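Local coordinates for cell surface protein (PDB 4GT6), which is of unknown function but, as an extracellular leucine-rich repeat protein of a gut bacterium, probably binds other proteins, at residues A[337-342]-A[360-365]. Sequence-based numbering, arbitrary orientation.
Sequences ERIAIP and NNIEYS
The guanidinium edge of Arg338 meets the carboxylate of Glu363 side-on, with the two planes turned 77° apart: OE2 of Glu363 lies in the guanidinium plane, while NE and NH2 of Arg338 both come to the acid from above its own plane. NE of Arg338 bonds to OE2 of Glu363 at 2.9 Å, and NH2 of Arg338 to OE1 of Glu363 at 3.0 Å. This salt bridge links neighbouring parallel strands, 338-341 and 361-364, near the C-terminal end of the BspA-type leucine-rich repeat solenoid in this fragment of a larger cell surface protein; 361-364 is the outermost strand of its parallel sheet within this chain. The arginine runs extended from CG to NE, its CG anti to the backbone N (chi1 -175°), and its CG passes 3.5 Å from ND2 of Asn361 alongside. NH2 also pairs with Asp317 and NH1 bonds to Ser315, both on strand 315-317, so one side chain ties three successive strands together. A leucine in place of Arg338 would probably leave the carboxylates of Glu363 and Asp317 without their shared cation and free Glu363 to turn.

On the other face of the sheet the contact is apolar. CG2 of Ile339 touches CG1 of Ile362, and CD1 of Ile341 reaches CG2 of the same isoleucine from further along the strand. The Tyr364 ring comes obliquely against Ile341, where CD1 of Tyr364 lies 4.0 Å from CG2 of Ile341, and meets Trp371 edge-to-face; Trp371, on helix 368-372, also packs against Ile341 and Ile362.

Between the faces runs a regular parallel ladder: Ile339 N to Asn361 O, Glu363 N to Ile339 O, Ile341 N to Glu363 O, fading to a weak last bond from Ser365 N to Ile341 O. At the opposite end, Glu337 O accepts two backbone donors, Asn360 N at 3.2 Å and Asn361 N at 3.0 Å.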
loop_
_atom_site.group_PDB
_atom_site.type_symbol
_atom_site.label_atom_id
_atom_site.label_comp_id
_atom_site.label_asym_id
_atom_site.label_seq_id
_atom_site.Cartn_x
_atom_site.Cartn_y
_atom_site.Cartn_z
ATOM N N GLU A 337 -1.747 2.437 32.514
ATOM C CA GLU A 337 -1.819 2.088 33.950
ATOM C C GLU A 337 -3.174 1.560 34.351
ATOM O O GLU A 337 -3.265 0.704 35.231
ATOM C CB GLU A 337 -1.538 3.324 34.843
ATOM C CG GLU A 337 -0.167 3.957 34.703
ATOM C CD GLU A 337 -0.005 5.320 35.358
ATOM O OE1 GLU A 337 -1.019 5.903 35.813
ATOM O OE2 GLU A 337 1.142 5.820 35.396
ATOM N N ARG A 338 -4.235 2.124 33.752
ATOM C CA ARG A 338 -5.606 1.823 34.107
ATOM C C ARG A 338 -6.447 1.478 32.892
ATOM O O ARG A 338 -6.401 2.177 31.876
ATOM C CB ARG A 338 -6.221 3.039 34.824
ATOM C CG ARG A 338 -7.637 2.830 35.363
ATOM C CD ARG A 338 -8.316 4.158 35.635
ATOM N NE ARG A 338 -9.767 4.009 35.678
ATOM C CZ ARG A 338 -10.590 4.304 34.676
ATOM N NH1 ARG A 338 -10.114 4.819 33.546
ATOM N NH2 ARG A 338 -11.896 4.118 34.805
ATOM N N ILE A 339 -7.254 0.427 33.023
ATOM C CA ILE A 339 -8.203 0.057 31.975
ATOM C C ILE A 339 -9.501 -0.407 32.629
ATOM O O ILE A 339 -9.474 -1.238 33.533
ATOM C CB ILE A 339 -7.662 -0.960 30.924
ATOM C CG1 ILE A 339 -8.740 -1.223 29.816
ATOM C CG2 ILE A 339 -7.165 -2.263 31.572
ATOM C CD1 ILE A 339 -8.220 -1.507 28.469
ATOM N N ALA A 340 -10.623 0.172 32.201
ATOM C CA ALA A 340 -11.942 -0.251 32.680
ATOM C C ALA A 340 -12.527 -1.202 31.636
ATOM O O ALA A 340 -12.638 -0.832 30.468
ATOM C CB ALA A 340 -12.849 0.947 32.915
ATOM N N ILE A 341 -12.801 -2.451 32.034
ATOM C CA ILE A 341 -13.330 -3.485 31.140
ATOM C C ILE A 341 -14.779 -3.828 31.549
ATOM O O ILE A 341 -14.999 -4.262 32.685
ATOM C CB ILE A 341 -12.407 -4.737 31.151
ATOM C CG1 ILE A 341 -10.990 -4.373 30.590
ATOM C CG2 ILE A 341 -13.059 -5.900 30.361
ATOM C CD1 ILE A 341 -9.905 -5.412 30.768
ATOM N N PRO A 342 -15.768 -3.656 30.638
ATOM C CA PRO A 342 -17.152 -3.999 30.989
ATOM C C PRO A 342 -17.358 -5.515 30.987
ATOM O O PRO A 342 -16.607 -6.243 30.317
ATOM C CB PRO A 342 -17.965 -3.310 29.893
ATOM C CG PRO A 342 -17.069 -3.331 28.692
ATOM C CD PRO A 342 -15.671 -3.152 29.244
ATOM N N ASN A 360 -1.335 -1.718 36.129
ATOM C CA ASN A 360 -1.498 -2.149 37.519
ATOM C C ASN A 360 -2.945 -1.995 38.031
ATOM O O ASN A 360 -3.227 -2.377 39.166
ATOM C CB ASN A 360 -0.528 -1.371 38.436
ATOM C CG ASN A 360 -0.644 0.143 38.402
ATOM O OD1 ASN A 360 -1.712 0.727 38.173
ATOM N ND2 ASN A 360 0.461 0.818 38.699
ATOM N N ASN A 361 -3.853 -1.441 37.214
ATOM C CA ASN A 361 -5.224 -1.227 37.648
ATOM C C ASN A 361 -6.225 -1.642 36.568
ATOM O O ASN A 361 -6.507 -0.876 35.649
ATOM C CB ASN A 361 -5.425 0.249 38.057
ATOM C CG ASN A 361 -6.789 0.608 38.605
ATOM O OD1 ASN A 361 -7.603 -0.245 38.985
ATOM N ND2 ASN A 361 -7.053 1.902 38.685
ATOM N N ILE A 362 -6.785 -2.851 36.709
ATOM C CA ILE A 362 -7.815 -3.350 35.805
ATOM C C ILE A 362 -9.148 -3.240 36.555
ATOM O O ILE A 362 -9.358 -3.954 37.535
ATOM C CB ILE A 362 -7.511 -4.790 35.273
ATOM C CG1 ILE A 362 -6.218 -4.814 34.423
ATOM C CG2 ILE A 362 -8.704 -5.360 34.471
ATOM C CD1 ILE A 362 -5.585 -6.212 34.203
ATOM N N GLU A 363 -10.014 -2.303 36.127
ATOM C CA GLU A 363 -11.346 -2.090 36.710
ATOM C C GLU A 363 -12.359 -2.917 35.927
ATOM O O GLU A 363 -12.776 -2.513 34.843
ATOM C CB GLU A 363 -11.749 -0.602 36.694
ATOM C CG GLU A 363 -10.873 0.338 37.504
ATOM C CD GLU A 363 -11.337 1.784 37.518
ATOM O OE1 GLU A 363 -12.432 2.075 36.983
ATOM O OE2 GLU A 363 -10.599 2.630 38.072
ATOM N N TYR A 364 -12.733 -4.084 36.458
ATOM C CA TYR A 364 -13.690 -4.979 35.816
ATOM C C TYR A 364 -15.013 -4.899 36.555
ATOM O O TYR A 364 -15.062 -5.092 37.769
ATOM C CB TYR A 364 -13.125 -6.400 35.777
ATOM C CG TYR A 364 -14.031 -7.435 35.151
ATOM C CD1 TYR A 364 -14.347 -7.388 33.793
ATOM C CD2 TYR A 364 -14.523 -8.499 35.900
ATOM C CE1 TYR A 364 -15.146 -8.367 33.203
ATOM C CE2 TYR A 364 -15.300 -9.493 35.317
ATOM C CZ TYR A 364 -15.637 -9.407 33.977
ATOM O OH TYR A 364 -16.406 -10.400 33.431
ATOM N N SER A 365 -16.088 -4.580 35.821
ATOM C CA SER A 365 -17.420 -4.383 36.389
ATOM C C SER A 365 -18.157 -5.691 36.730
ATOM O O SER A 365 -19.218 -5.633 37.351
ATOM C CB SER A 365 -18.270 -3.527 35.458
ATOM O OG SER A 365 -18.294 -4.082 34.155
#